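Uncharacterized protein Atu1656 (Agrobacterium tumefaciens, PDB 2OJH) is of unknown function but folds as a six-bladed beta-propeller of the TolB family and may, like TolB, take part in protein-protein interaction. Local coordinates at residues E76-G81 against A97-S102; L56-E61 against Y65-A70; S110-L115 against K141-C146; K230-S235 against S276-P281. All coordinates share one frame; numbering follows the deposited sequence. Where two conformers were deposited one is given.

In the fold
Running from the N terminus, contact 2 comes first: it pairs the adjacent strands 55-60 and 63-68, closing a hairpin within one propeller blade. The chain leaves that sheet through strand 76-77, and contact 1 then sets its exit against strand 98-103 of the next blade. Contact 3 carries on from that second sheet, whose strand 111-116 meets strand 142-149 of the third. Contact 4 closes the longest loop of the four, from strand 230-237 to the segment 276-281 that precedes strand 285-291. All four follow in series, none nested or crossing. Contact 1 touches both contacts 2 and 3, whereas contact 4 lies apart, its centre about 17 Å from that of contact 2.

Contact 1 of 4, residues E76-G81 against A97-S102; sequences EKVDTG and ALYAIS
Two neighbouring blades of the beta-propeller meet here, where the chain leaving strand 76-77 passes alongside strand 98-103 of the next sheet. V78 and Y99 make the main touch. The valine brings CG1 to the edge of the tyrosine ring, close to its plane, with V78 CG1 3.8 Å from Y99 CE2. Its chi1 of 178° sets CG1 anti to the backbone N and carries it to that edge, while V78 CG2 touches Y99 CE2 at 4.1 Å from slightly out of plane. Further along, T80 turns its methyl toward the end of I101, and T80 CG2 lies 4.3 Å from I101 CD1, a looser apolar approach. No hydrogen bond crosses between the segments. Just past V78 the chain bends in an Asx turn: D79 OD1 accepts from G81 N at 2.9 Å, 33° out of the carboxylate plane. The hydroxyl of T80 is bonded to A83 O, leaving its methyl for I101. The far end of Y99 is held too, its OH hydrogen-bonded to Y55 OH and R66 NE. I101 packs on L64 of strand 63-68 in the first sheet and, within its own sheet, on Y113 of the adjacent strand 111-116.

Contact 2 of 4, residues L56-E61 against Y65-A70; sequences LLLNSE and YRLSLA
This is an antiparallel beta hairpin inside one propeller blade, pairing the second and third strands of the four-stranded sheet that runs from 45-49 to 76-77. L56 with L67 and L58 with Y65 are hydrogen-bonded pairs, and L57 with R66 between them is a non-hydrogen-bonded pair. Each hydrogen-bonded pair carries two N-H...O bonds: L67 N to L56 O is 2.8 Å, and L58 N to Y65 O is 2.9 Å at a nearly straight 173°. On the face bearing L56, L58, Y65 and L67, the leucines of strand 55-60 meet side chains from across the hairpin at about right angles. L58 CD2 reaches L67 CD1 at 4.1 Å, while L56 CG lies 4.0 Å from L69 CD2, just beyond the strand. On the other face L57 points CG anti to its own N (chi1 -173°) and brings CD1 to 3.6 Å from Y65 O and 4.1 Å from R66 CG. Toward the turn, the Y65 ring offers its edge to S60, with Y65 CE1 3.8 Å from S60 O. A water bonded to both S60 O and Y65 OH, at 2.6 Å from S60 O, bridges carbonyl and phenol. The backbone bonds thus fix the pairing, the leucines make an apolar patch beside the phenol of Y65, and the water gives the phenol end a partner next to the S60 carbonyl.

Contact 3 of 4, residues S110-L115 against K141-C146; sequences SAIYLL and KSFTYC
Strands 111-116 and 142-149 belong to different sheets and do not pair, their backbones coming closest at I112 and Y145 with CA atoms 8.8 Å apart. This is face-to-face packing of successive propeller blades, and I112 makes the contacts from the first of them, meeting two aromatic residues of the second. Its branch methyl CG2 touches F143 alone, where I112 CG2 lies 3.9 Å from F143 CE1, and the two side chains slide past each other in opposite directions. The longer arm, with CG1 anti to the carbonyl carbon (chi1 -66°), carries CD1 to the base of Y145, and on the way I112 CD1 also comes within 4.0 Å of F143 CE1. Both aromatics leave the backbone toward strand 111-116. The contact is wholly apolar, with no hydrogen bond between the segments. Strand 131-136 borders the same contact: I112 also touches S131 and W133, and the F143 ring meets that of W133 with planes about 40° apart. The polar end of Y145 is bonded to E165, leaving the root of the side chain to pack. There the isoleucine methyl settles against the first two carbons of the tyrosine side chain, with I112 CD1 3.5 Å from Y145 CB and equally 3.5 Å from Y145 CG.

Contact 4 of 4, residues K230-S235 against S276-P281; sequences KVVFVS and SPNWSP
V232 packs against the indole of W279, and its CG1 does most of the touching. That methyl, V232 CG1, lies 3.6 Å from W279 NE1 and 3.8 Å from W279 CZ2, set obliquely against the NE1-CE2-CZ2 side of the indole; V232 CB adds a second touch, also 3.8 Å from W279 CZ2. The torsion puts it there: V232 CG1 sits between its backbone N and carbonyl carbon, chi1 68°. The same methyl also touches N278, with V232 CG1 4.0 Å from N278 OD1, a buried oxygen that has no hydrogen-bond partner in the model. No hydrogen bond joins the two segments. In the propeller, this sets strand 230-237 of one four-stranded blade against the irregular segment 276-281, which comes after the last strand of that blade and before strand 285-291. What holds the contact residues in place lies one shell out. W279 NE1 donates to H223 O on strand 217-224, the neighbour of strand 230-237 in its sheet, and V232 is backbone-bonded to the same H223. N278 ND2 bonds to A287 O on strand 285-291, and the W279 ring meets F286 of that strand edge-to-face.

Contact 1 of 4, residues E76-G81 against A97-S102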
loop_
_atom_site.group_PDB
_atom_site.type_symbol
_atom_site.label_atom_id
_atom_site.label_comp_id
_atom_site.label_asym_id
_atom_site.label_seq_id
_atom_site.Cartn_x
_atom_site.Cartn_y
_atom_site.Cartn_z
ATOM N N GLU A 76 3.089 4.961 -18.739
ATOM C CA GLU A 76 3.792 4.032 -19.601
ATOM C C GLU A 76 3.501 2.610 -19.092
ATOM O O GLU A 76 3.801 2.285 -17.942
ATOM C CB GLU A 76 5.279 4.331 -19.527
ATOM C CG GLU A 76 6.152 3.297 -20.215
ATOM C CD GLU A 76 7.639 3.437 -19.872
ATOM O OE1 GLU A 76 7.992 3.567 -18.668
ATOM O OE2 GLU A 76 8.455 3.402 -20.819
ATOM N N LYS A 77 2.902 1.772 -19.940
ATOM C CA LYS A 77 2.476 0.436 -19.507
ATOM C C LYS A 77 3.674 -0.463 -19.230
ATOM O O LYS A 77 4.606 -0.539 -20.051
ATOM C CB LYS A 77 1.548 -0.224 -20.545
ATOM C CG LYS A 77 0.792 -1.467 -20.007
ATOM C CD LYS A 77 0.075 -2.211 -21.122
ATOM C CE LYS A 77 1.060 -2.904 -22.076
ATOM N NZ LYS A 77 1.436 -4.290 -21.642
ATOM N N VAL A 78 3.625 -1.141 -18.086
ATOM C CA VAL A 78 4.626 -2.134 -17.676
ATOM C C VAL A 78 4.246 -3.507 -18.243
ATOM O O VAL A 78 3.092 -3.950 -18.109
ATOM C CB VAL A 78 4.716 -2.204 -16.120
ATOM C CG1 VAL A 78 5.718 -3.264 -15.647
ATOM C CG2 VAL A 78 5.087 -0.852 -15.574
ATOM N N ASP A 79 5.206 -4.166 -18.889
ATOM C CA ASP A 79 5.063 -5.567 -19.303
ATOM C C ASP A 79 5.046 -6.449 -18.043
ATOM O O ASP A 79 6.096 -6.687 -17.435
ATOM C CB ASP A 79 6.234 -5.953 -20.219
ATOM C CG ASP A 79 6.134 -7.386 -20.763
ATOM O OD1 ASP A 79 5.131 -8.079 -20.494
ATOM O OD2 ASP A 79 7.082 -7.822 -21.476
ATOM N N THR A 80 3.855 -6.912 -17.655
ATOM C CA THR A 80 3.656 -7.829 -16.529
ATOM C C THR A 80 3.374 -9.248 -17.068
ATOM O O THR A 80 2.900 -10.115 -16.347
ATOM C CB THR A 80 2.490 -7.371 -15.608
ATOM O OG1 THR A 80 1.349 -7.049 -16.412
ATOM C CG2 THR A 80 2.874 -6.131 -14.785
ATOM N N GLY A 81 3.687 -9.481 -18.339
ATOM C CA GLY A 81 3.347 -10.743 -19.010
ATOM C C GLY A 81 1.887 -11.134 -18.826
ATOM O O GLY A 81 0.988 -10.308 -19.057
ATOM N N ALA A 97 15.133 -2.926 -8.509
ATOM C CA ALA A 97 15.205 -3.906 -9.598
ATOM C C ALA A 97 13.995 -4.829 -9.764
ATOM O O ALA A 97 13.893 -5.509 -10.788
ATOM C CB ALA A 97 16.509 -4.749 -9.495
ATOM N N LEU A 98 13.099 -4.872 -8.771
ATOM C CA LEU A 98 11.948 -5.776 -8.816
ATOM C C LEU A 98 10.655 -5.094 -8.478
ATOM O O LEU A 98 10.631 -4.191 -7.640
ATOM C CB LEU A 98 12.108 -6.945 -7.830
ATOM C CG LEU A 98 13.241 -7.950 -8.065
ATOM C CD1 LEU A 98 13.266 -8.960 -6.951
ATOM C CD2 LEU A 98 13.194 -8.673 -9.442
ATOM N N TYR A 99 9.587 -5.572 -9.116
ATOM C CA TYR A 99 8.223 -5.240 -8.744
ATOM C C TYR A 99 7.554 -6.453 -8.106
ATOM O O TYR A 99 7.816 -7.594 -8.473
ATOM C CB TYR A 99 7.413 -4.835 -9.984
ATOM C CG TYR A 99 7.794 -3.536 -10.660
ATOM C CD1 TYR A 99 8.611 -2.590 -10.030
ATOM C CD2 TYR A 99 7.289 -3.230 -11.922
ATOM C CE1 TYR A 99 8.953 -1.380 -10.672
ATOM C CE2 TYR A 99 7.625 -2.030 -12.575
ATOM C CZ TYR A 99 8.448 -1.108 -11.939
ATOM O OH TYR A 99 8.765 0.072 -12.578
ATOM N N ALA A 100 6.682 -6.197 -7.149
ATOM C CA ALA A 100 5.819 -7.225 -6.627
ATOM C C ALA A 100 4.391 -6.832 -6.983
ATOM O O ALA A 100 3.992 -5.648 -6.801
ATOM C CB ALA A 100 5.999 -7.337 -5.133
ATOM N N ILE A 101 3.626 -7.798 -7.500
ATOM C CA ILE A 101 2.230 -7.535 -7.923
ATOM C C ILE A 101 1.327 -8.594 -7.331
ATOM O O ILE A 101 1.801 -9.658 -6.909
ATOM C CB ILE A 101 2.082 -7.549 -9.468
ATOM C CG1 ILE A 101 2.523 -8.903 -10.024
ATOM C CG2 ILE A 101 2.941 -6.423 -10.120
ATOM C CD1 ILE A 101 2.403 -9.048 -11.594
ATOM N N SER A 102 0.028 -8.320 -7.294
ATOM C CA SER A 102 -0.938 -9.261 -6.813
ATOM C C SER A 102 -1.952 -9.419 -7.957
ATOM O O SER A 102 -2.653 -8.467 -8.301
ATOM C CB SER A 102 -1.619 -8.705 -5.561
ATOM O OG SER A 102 -0.658 -8.419 -4.552
#

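Contact 2 of 4, residues L56-E61 against Y65-A70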
loop_
_atom_site.group_PDB
_atom_site.type_symbol
_atom_site.label_atom_id
_atom_site.label_comp_id
_atom_site.label_asym_id
_atom_site.label_seq_id
_atom_site.Cartn_x
_atom_site.Cartn_y
_atom_site.Cartn_z
ATOM N N LEU A 56 6.417 7.288 -10.484
ATOM C CA LEU A 56 5.399 6.607 -9.710
ATOM C C LEU A 56 4.923 5.361 -10.441
ATOM O O LEU A 56 4.841 5.342 -11.680
ATOM C CB LEU A 56 4.187 7.517 -9.418
ATOM C CG LEU A 56 4.487 8.868 -8.755
ATOM C CD1 LEU A 56 3.218 9.702 -8.715
ATOM C CD2 LEU A 56 5.083 8.722 -7.344
ATOM N N LEU A 57 4.608 4.329 -9.658
ATOM C CA LEU A 57 4.036 3.093 -10.180
ATOM C C LEU A 57 2.569 2.970 -9.738
ATOM O O LEU A 57 2.252 2.921 -8.523
ATOM C CB LEU A 57 4.878 1.882 -9.761
ATOM C CG LEU A 57 4.502 0.526 -10.379
ATOM C CD1 LEU A 57 4.910 0.459 -11.850
ATOM C CD2 LEU A 57 5.151 -0.593 -9.560
ATOM N N LEU A 58 1.677 2.977 -10.724
ATOM C CA LEU A 58 0.227 2.943 -10.480
ATOM C C LEU A 58 -0.412 1.733 -11.169
ATOM O O LEU A 58 0.104 1.226 -12.166
ATOM C CB LEU A 58 -0.452 4.183 -11.086
ATOM C CG LEU A 58 -0.406 5.603 -10.490
ATOM C CD1 LEU A 58 -1.370 5.852 -9.367
ATOM C CD2 LEU A 58 1.017 6.104 -10.162
ATOM N N ASN A 59 -1.573 1.306 -10.684
ATOM C CA ASN A 59 -2.366 0.380 -11.498
ATOM C C ASN A 59 -3.648 1.009 -12.018
ATOM O O ASN A 59 -4.238 1.916 -11.395
ATOM C CB ASN A 59 -2.663 -0.942 -10.760
ATOM C CG ASN A 59 -3.417 -0.716 -9.474
ATOM O OD1 ASN A 59 -2.856 -0.230 -8.503
ATOM N ND2 ASN A 59 -4.693 -1.051 -9.471
ATOM N N SER A 60 -4.101 0.471 -13.140
ATOM C CA SER A 60 -5.370 0.862 -13.709
ATOM C C SER A 60 -5.938 -0.286 -14.540
ATOM O O SER A 60 -5.303 -0.760 -15.502
ATOM C CB SER A 60 -5.198 2.112 -14.574
ATOM O OG SER A 60 -6.435 2.499 -15.159
ATOM N N GLU A 61 -7.137 -0.712 -14.158
ATOM C CA GLU A 61 -7.894 -1.730 -14.899
ATOM C C GLU A 61 -7.076 -3.007 -15.118
ATOM O O GLU A 61 -7.085 -3.587 -16.207
ATOM C CB GLU A 61 -8.414 -1.160 -16.229
ATOM C CG GLU A 61 -9.212 0.135 -16.088
ATOM C CD GLU A 61 -10.571 -0.057 -15.416
ATOM O OE1 GLU A 61 -11.075 -1.206 -15.393
ATOM O OE2 GLU A 61 -11.151 0.940 -14.914
ATOM N N TYR A 65 1.387 0.768 -14.612
ATOM C CA TYR A 65 1.950 1.884 -15.376
ATOM C C TYR A 65 3.000 2.686 -14.605
ATOM O O TYR A 65 2.828 2.962 -13.412
ATOM C CB TYR A 65 0.835 2.854 -15.786
ATOM C CG TYR A 65 -0.217 2.266 -16.681
ATOM C CD1 TYR A 65 -1.302 1.580 -16.153
ATOM C CD2 TYR A 65 -0.148 2.429 -18.061
ATOM C CE1 TYR A 65 -2.289 1.028 -16.988
ATOM C CE2 TYR A 65 -1.139 1.901 -18.899
ATOM C CZ TYR A 65 -2.197 1.197 -18.346
ATOM O OH TYR A 65 -3.180 0.662 -19.150
ATOM N N ARG A 66 4.058 3.103 -15.302
ATOM C CA ARG A 66 5.008 4.075 -14.745
ATOM C C ARG A 66 4.639 5.499 -15.206
ATOM O O ARG A 66 4.373 5.725 -16.391
ATOM C CB ARG A 66 6.446 3.759 -15.185
ATOM C CG ARG A 66 6.965 2.395 -14.758
ATOM C CD ARG A 66 8.398 2.167 -15.230
ATOM N NE ARG A 66 8.655 0.732 -15.418
ATOM C CZ ARG A 66 8.494 0.072 -16.577
ATOM N NH1 ARG A 66 8.762 -1.235 -16.652
ATOM N NH2 ARG A 66 8.053 0.706 -17.666
ATOM N N LEU A 67 4.618 6.446 -14.267
ATOM C CA LEU A 67 4.412 7.864 -14.581
ATOM C C LEU A 67 5.632 8.652 -14.118
ATOM O O LEU A 67 5.876 8.750 -12.905
ATOM C CB LEU A 67 3.175 8.400 -13.878
ATOM C CG LEU A 67 1.787 8.016 -14.396
ATOM C CD1 LEU A 67 1.443 6.515 -14.232
ATOM C CD2 LEU A 67 0.797 8.856 -13.615
ATOM N N SER A 68 6.400 9.171 -15.076
ATOM C CA SER A 68 7.616 9.921 -14.771
ATOM C C SER A 68 7.317 11.240 -14.071
ATOM O O SER A 68 6.404 11.958 -14.453
ATOM C CB SER A 68 8.418 10.187 -16.039
ATOM O OG SER A 68 9.634 10.816 -15.702
ATOM N N LEU A 69 8.108 11.542 -13.052
ATOM C CA LEU A 69 7.950 12.778 -12.270
ATOM C C LEU A 69 8.668 13.994 -12.874
ATOM O O LEU A 69 8.438 15.123 -12.446
ATOM C CB LEU A 69 8.365 12.554 -10.818
ATOM C CG LEU A 69 7.356 11.682 -10.052
ATOM C CD1 LEU A 69 7.909 11.316 -8.719
ATOM C CD2 LEU A 69 6.002 12.387 -9.890
ATOM N N ALA A 70 9.519 13.757 -13.865
ATOM C CA ALA A 70 10.102 14.838 -14.678
ATOM C C ALA A 70 9.796 14.536 -16.133
ATOM O O ALA A 70 9.753 13.373 -16.542
ATOM C CB ALA A 70 11.586 14.923 -14.469
HETATM O O HOH W 1 -5.435 -0.028 -18.037
#

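Contact 3 of 4, residues S110-L115 against K141-C146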
loop_
_atom_site.group_PDB
_atom_site.type_symbol
_atom_site.label_atom_id
_atom_site.label_comp_id
_atom_site.label_asym_id
_atom_site.label_seq_id
_atom_site.Cartn_x
_atom_site.Cartn_y
_atom_site.Cartn_z
ATOM N N SER A 110 -6.451 -13.465 -5.859
ATOM C CA SER A 110 -5.168 -12.766 -5.767
ATOM C C SER A 110 -4.009 -13.671 -5.372
ATOM O O SER A 110 -4.081 -14.349 -4.341
ATOM C CB SER A 110 -5.266 -11.624 -4.760
ATOM O OG SER A 110 -4.060 -10.871 -4.767
ATOM N N ALA A 111 -2.954 -13.655 -6.189
ATOM C CA ALA A 111 -1.701 -14.350 -5.917
ATOM C C ALA A 111 -0.548 -13.376 -6.138
ATOM O O ALA A 111 -0.583 -12.540 -7.062
ATOM C CB ALA A 111 -1.537 -15.558 -6.877
ATOM N N ILE A 112 0.479 -13.488 -5.299
ATOM C CA ILE A 112 1.589 -12.542 -5.286
ATOM C C ILE A 112 2.678 -13.043 -6.248
ATOM O O ILE A 112 2.988 -14.237 -6.284
ATOM C CB ILE A 112 2.116 -12.325 -3.832
ATOM C CG1 ILE A 112 1.037 -11.618 -2.978
ATOM C CG2 ILE A 112 3.360 -11.480 -3.834
ATOM C CD1 ILE A 112 1.426 -11.555 -1.478
ATOM N N TYR A 113 3.223 -12.140 -7.055
ATOM C CA TYR A 113 4.351 -12.484 -7.952
ATOM C C TYR A 113 5.427 -11.407 -7.832
ATOM O O TYR A 113 5.131 -10.277 -7.441
ATOM C CB TYR A 113 3.897 -12.510 -9.408
ATOM C CG TYR A 113 2.784 -13.491 -9.712
ATOM C CD1 TYR A 113 1.449 -13.181 -9.422
ATOM C CD2 TYR A 113 3.069 -14.708 -10.320
ATOM C CE1 TYR A 113 0.428 -14.099 -9.700
ATOM C CE2 TYR A 113 2.070 -15.618 -10.626
ATOM C CZ TYR A 113 0.751 -15.305 -10.302
ATOM O OH TYR A 113 -0.230 -16.216 -10.605
ATOM N N LEU A 114 6.658 -11.740 -8.203
ATOM C CA LEU A 114 7.725 -10.753 -8.399
ATOM C C LEU A 114 8.072 -10.773 -9.872
ATOM O O LEU A 114 7.921 -11.802 -10.515
ATOM C CB LEU A 114 9.008 -11.147 -7.634
ATOM C CG LEU A 114 8.877 -11.354 -6.116
ATOM C CD1 LEU A 114 10.263 -11.561 -5.529
ATOM C CD2 LEU A 114 8.191 -10.188 -5.483
ATOM N N LEU A 115 8.517 -9.639 -10.405
ATOM C CA LEU A 115 9.003 -9.565 -11.778
ATOM C C LEU A 115 10.080 -8.468 -11.891
ATOM O O LEU A 115 10.216 -7.647 -10.990
ATOM C CB LEU A 115 7.847 -9.322 -12.762
ATOM C CG LEU A 115 7.188 -7.948 -12.730
ATOM C CD1 LEU A 115 6.721 -7.546 -14.132
ATOM C CD2 LEU A 115 6.053 -8.003 -11.721
ATOM N N LYS A 141 15.026 -8.606 1.505
ATOM C CA LYS A 141 15.038 -10.069 1.498
ATOM C C LYS A 141 13.658 -10.694 1.750
ATOM O O LYS A 141 13.431 -11.872 1.463
ATOM C CB LYS A 141 16.047 -10.591 2.526
ATOM C CG LYS A 141 17.481 -10.129 2.305
ATOM C CD LYS A 141 18.408 -10.912 3.235
ATOM C CE LYS A 141 19.880 -10.558 3.038
ATOM N NZ LYS A 141 20.211 -9.181 3.540
ATOM N N SER A 142 12.726 -9.904 2.275
ATOM C CA SER A 142 11.431 -10.450 2.670
ATOM C C SER A 142 10.323 -9.482 2.265
ATOM O O SER A 142 10.594 -8.325 1.973
ATOM C CB SER A 142 11.380 -10.638 4.188
ATOM O OG SER A 142 12.300 -11.620 4.611
ATOM N N PHE A 143 9.089 -9.969 2.201
ATOM C CA PHE A 143 7.953 -9.061 2.041
ATOM C C PHE A 143 6.800 -9.478 2.927
ATOM O O PHE A 143 6.747 -10.603 3.438
ATOM C CB PHE A 143 7.516 -8.927 0.578
ATOM C CG PHE A 143 7.053 -10.234 -0.061
ATOM C CD1 PHE A 143 5.758 -10.698 0.123
ATOM C CD2 PHE A 143 7.930 -10.985 -0.857
ATOM C CE1 PHE A 143 5.324 -11.896 -0.460
ATOM C CE2 PHE A 143 7.500 -12.188 -1.442
ATOM C CZ PHE A 143 6.194 -12.635 -1.240
ATOM N N THR A 144 5.877 -8.557 3.149
ATOM C CA THR A 144 4.764 -8.835 4.025
ATOM C C THR A 144 3.459 -8.681 3.242
ATOM O O THR A 144 3.412 -7.945 2.232
ATOM C CB THR A 144 4.826 -7.925 5.269
ATOM O OG1 THR A 144 3.806 -8.296 6.202
ATOM C CG2 THR A 144 4.659 -6.447 4.880
ATOM N N TYR A 145 2.389 -9.332 3.710
ATOM C CA TYR A 145 1.139 -9.366 2.947
ATOM C C TYR A 145 -0.055 -9.765 3.768
ATOM O O TYR A 145 0.076 -10.276 4.904
ATOM C CB TYR A 145 1.262 -10.309 1.735
ATOM C CG TYR A 145 1.672 -11.757 2.005
ATOM C CD1 TYR A 145 3.009 -12.096 2.269
ATOM C CD2 TYR A 145 0.742 -12.794 1.914
ATOM C CE1 TYR A 145 3.381 -13.411 2.505
ATOM C CE2 TYR A 145 1.110 -14.111 2.126
ATOM C CZ TYR A 145 2.443 -14.420 2.422
ATOM O OH TYR A 145 2.838 -15.736 2.610
ATOM N N CYS A 146 -1.241 -9.534 3.212
ATOM C CA CYS A 146 -2.475 -9.983 3.870
ATOM C C CYS A 146 -2.780 -11.309 3.188
ATOM O O CYS A 146 -2.735 -11.392 1.942
ATOM C CB CYS A 146 -3.626 -9.007 3.644
ATOM S SG CYS A 146 -5.205 -9.612 4.353
#

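Contact 4 of 4, residues K230-S235 against S276-P281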
loop_
_atom_site.group_PDB
_atom_site.type_symbol
_atom_site.label_atom_id
_atom_site.label_comp_id
_atom_site.label_asym_id
_atom_site.label_seq_id
_atom_site.Cartn_x
_atom_site.Cartn_y
_atom_site.Cartn_z
ATOM N N LYS A 230 7.296 9.249 10.946
ATOM C CA LYS A 230 5.871 9.472 10.665
ATOM C C LYS A 230 5.237 8.282 9.976
ATOM O O LYS A 230 5.893 7.511 9.253
ATOM C CB LYS A 230 5.679 10.714 9.760
ATOM C CG LYS A 230 6.048 12.089 10.357
ATOM C CD LYS A 230 5.118 12.469 11.494
ATOM C CE LYS A 230 5.426 13.881 12.010
ATOM N NZ LYS A 230 4.747 14.197 13.313
ATOM N N VAL A 231 3.935 8.159 10.200
ATOM C CA VAL A 231 3.087 7.204 9.495
ATOM C C VAL A 231 1.917 7.982 8.882
ATOM O O VAL A 231 1.216 8.728 9.602
ATOM C CB VAL A 231 2.510 6.146 10.507
ATOM C CG1 VAL A 231 1.458 5.242 9.842
ATOM C CG2 VAL A 231 3.662 5.311 11.138
ATOM N N VAL A 232 1.677 7.757 7.587
ATOM C CA VAL A 232 0.501 8.321 6.894
ATOM C C VAL A 232 -0.550 7.199 6.753
ATOM O O VAL A 232 -0.205 6.016 6.637
ATOM C CB VAL A 232 0.908 8.936 5.491
ATOM C CG1 VAL A 232 1.329 7.858 4.526
ATOM C CG2 VAL A 232 -0.215 9.773 4.881
ATOM N N PHE A 233 -1.828 7.556 6.765
ATOM C CA PHE A 233 -2.883 6.557 6.702
ATOM C C PHE A 233 -4.182 7.283 6.377
ATOM O O PHE A 233 -4.199 8.514 6.325
ATOM C CB PHE A 233 -2.973 5.712 7.999
ATOM C CG PHE A 233 -3.378 6.495 9.239
ATOM C CD1 PHE A 233 -2.433 7.205 9.950
ATOM C CD2 PHE A 233 -4.680 6.443 9.723
ATOM C CE1 PHE A 233 -2.792 7.906 11.111
ATOM C CE2 PHE A 233 -5.054 7.173 10.876
ATOM C CZ PHE A 233 -4.111 7.891 11.549
ATOM N N VAL A 234 -5.232 6.526 6.067
ATOM C CA VAL A 234 -6.546 7.103 5.768
ATOM C C VAL A 234 -7.524 6.757 6.891
ATOM O O VAL A 234 -7.531 5.623 7.351
ATOM C CB VAL A 234 -7.103 6.529 4.477
ATOM C CG1 VAL A 234 -8.554 6.962 4.243
ATOM C CG2 VAL A 234 -6.227 6.932 3.273
ATOM N N SER A 235 -8.374 7.704 7.285
ATOM C CA SER A 235 -9.463 7.475 8.257
ATOM C C SER A 235 -10.826 7.606 7.575
ATOM O O SER A 235 -11.152 8.670 7.040
ATOM C CB SER A 235 -9.406 8.491 9.406
ATOM O OG SER A 235 -8.397 8.136 10.348
ATOM N N SER A 276 -0.967 0.976 -1.428
ATOM C CA SER A 276 0.374 0.411 -1.408
ATOM C C SER A 276 1.415 1.436 -0.898
ATOM O O SER A 276 1.116 2.644 -0.849
ATOM C CB SER A 276 0.745 -0.058 -2.806
ATOM O OG SER A 276 0.019 -1.234 -3.126
ATOM N N PRO A 277 2.619 0.968 -0.507
ATOM C CA PRO A 277 3.627 1.881 0.060
ATOM C C PRO A 277 3.885 3.082 -0.840
ATOM O O PRO A 277 4.275 2.912 -2.006
ATOM C CB PRO A 277 4.863 1.012 0.217
ATOM C CG PRO A 277 4.358 -0.393 0.336
ATOM C CD PRO A 277 3.086 -0.437 -0.519
ATOM N N ASN A 278 3.603 4.290 -0.332
ATOM C CA ASN A 278 3.573 5.479 -1.221
ATOM C C ASN A 278 4.596 6.635 -0.990
ATOM O O ASN A 278 4.437 7.731 -1.539
ATOM C CB ASN A 278 2.169 6.049 -1.174
ATOM C CG ASN A 278 1.769 6.441 0.217
ATOM O OD1 ASN A 278 2.281 5.885 1.197
ATOM N ND2 ASN A 278 0.891 7.427 0.324
ATOM N N TRP A 279 5.628 6.410 -0.174
ATOM C CA TRP A 279 6.525 7.498 0.221
ATOM C C TRP A 279 7.609 7.638 -0.809
ATOM O O TRP A 279 8.128 6.626 -1.342
ATOM C CB TRP A 279 7.182 7.205 1.586
ATOM C CG TRP A 279 6.265 7.397 2.782
ATOM C CD1 TRP A 279 5.494 6.459 3.401
ATOM C CD2 TRP A 279 6.023 8.632 3.457
ATOM N NE1 TRP A 279 4.787 7.040 4.450
ATOM C CE2 TRP A 279 5.124 8.371 4.512
ATOM C CE3 TRP A 279 6.519 9.932 3.297
ATOM C CZ2 TRP A 279 4.674 9.385 5.369
ATOM C CZ3 TRP A 279 6.088 10.933 4.161
ATOM C CH2 TRP A 279 5.174 10.656 5.168
ATOM N N SER A 280 7.972 8.887 -1.082
ATOM C CA SER A 280 9.250 9.200 -1.729
ATOM C C SER A 280 10.393 8.591 -0.906
ATOM O O SER A 280 10.294 8.481 0.328
ATOM C CB SER A 280 9.416 10.716 -1.749
ATOM O OG SER A 280 10.714 11.051 -2.165
ATOM N N PRO A 281 11.496 8.212 -1.574
ATOM C CA PRO A 281 12.617 7.649 -0.829
ATOM C C PRO A 281 13.207 8.643 0.167
ATOM O O PRO A 281 13.840 8.219 1.130
ATOM C CB PRO A 281 13.631 7.300 -1.926
ATOM C CG PRO A 281 13.267 8.129 -3.077
ATOM C CD PRO A 281 11.774 8.289 -3.022
#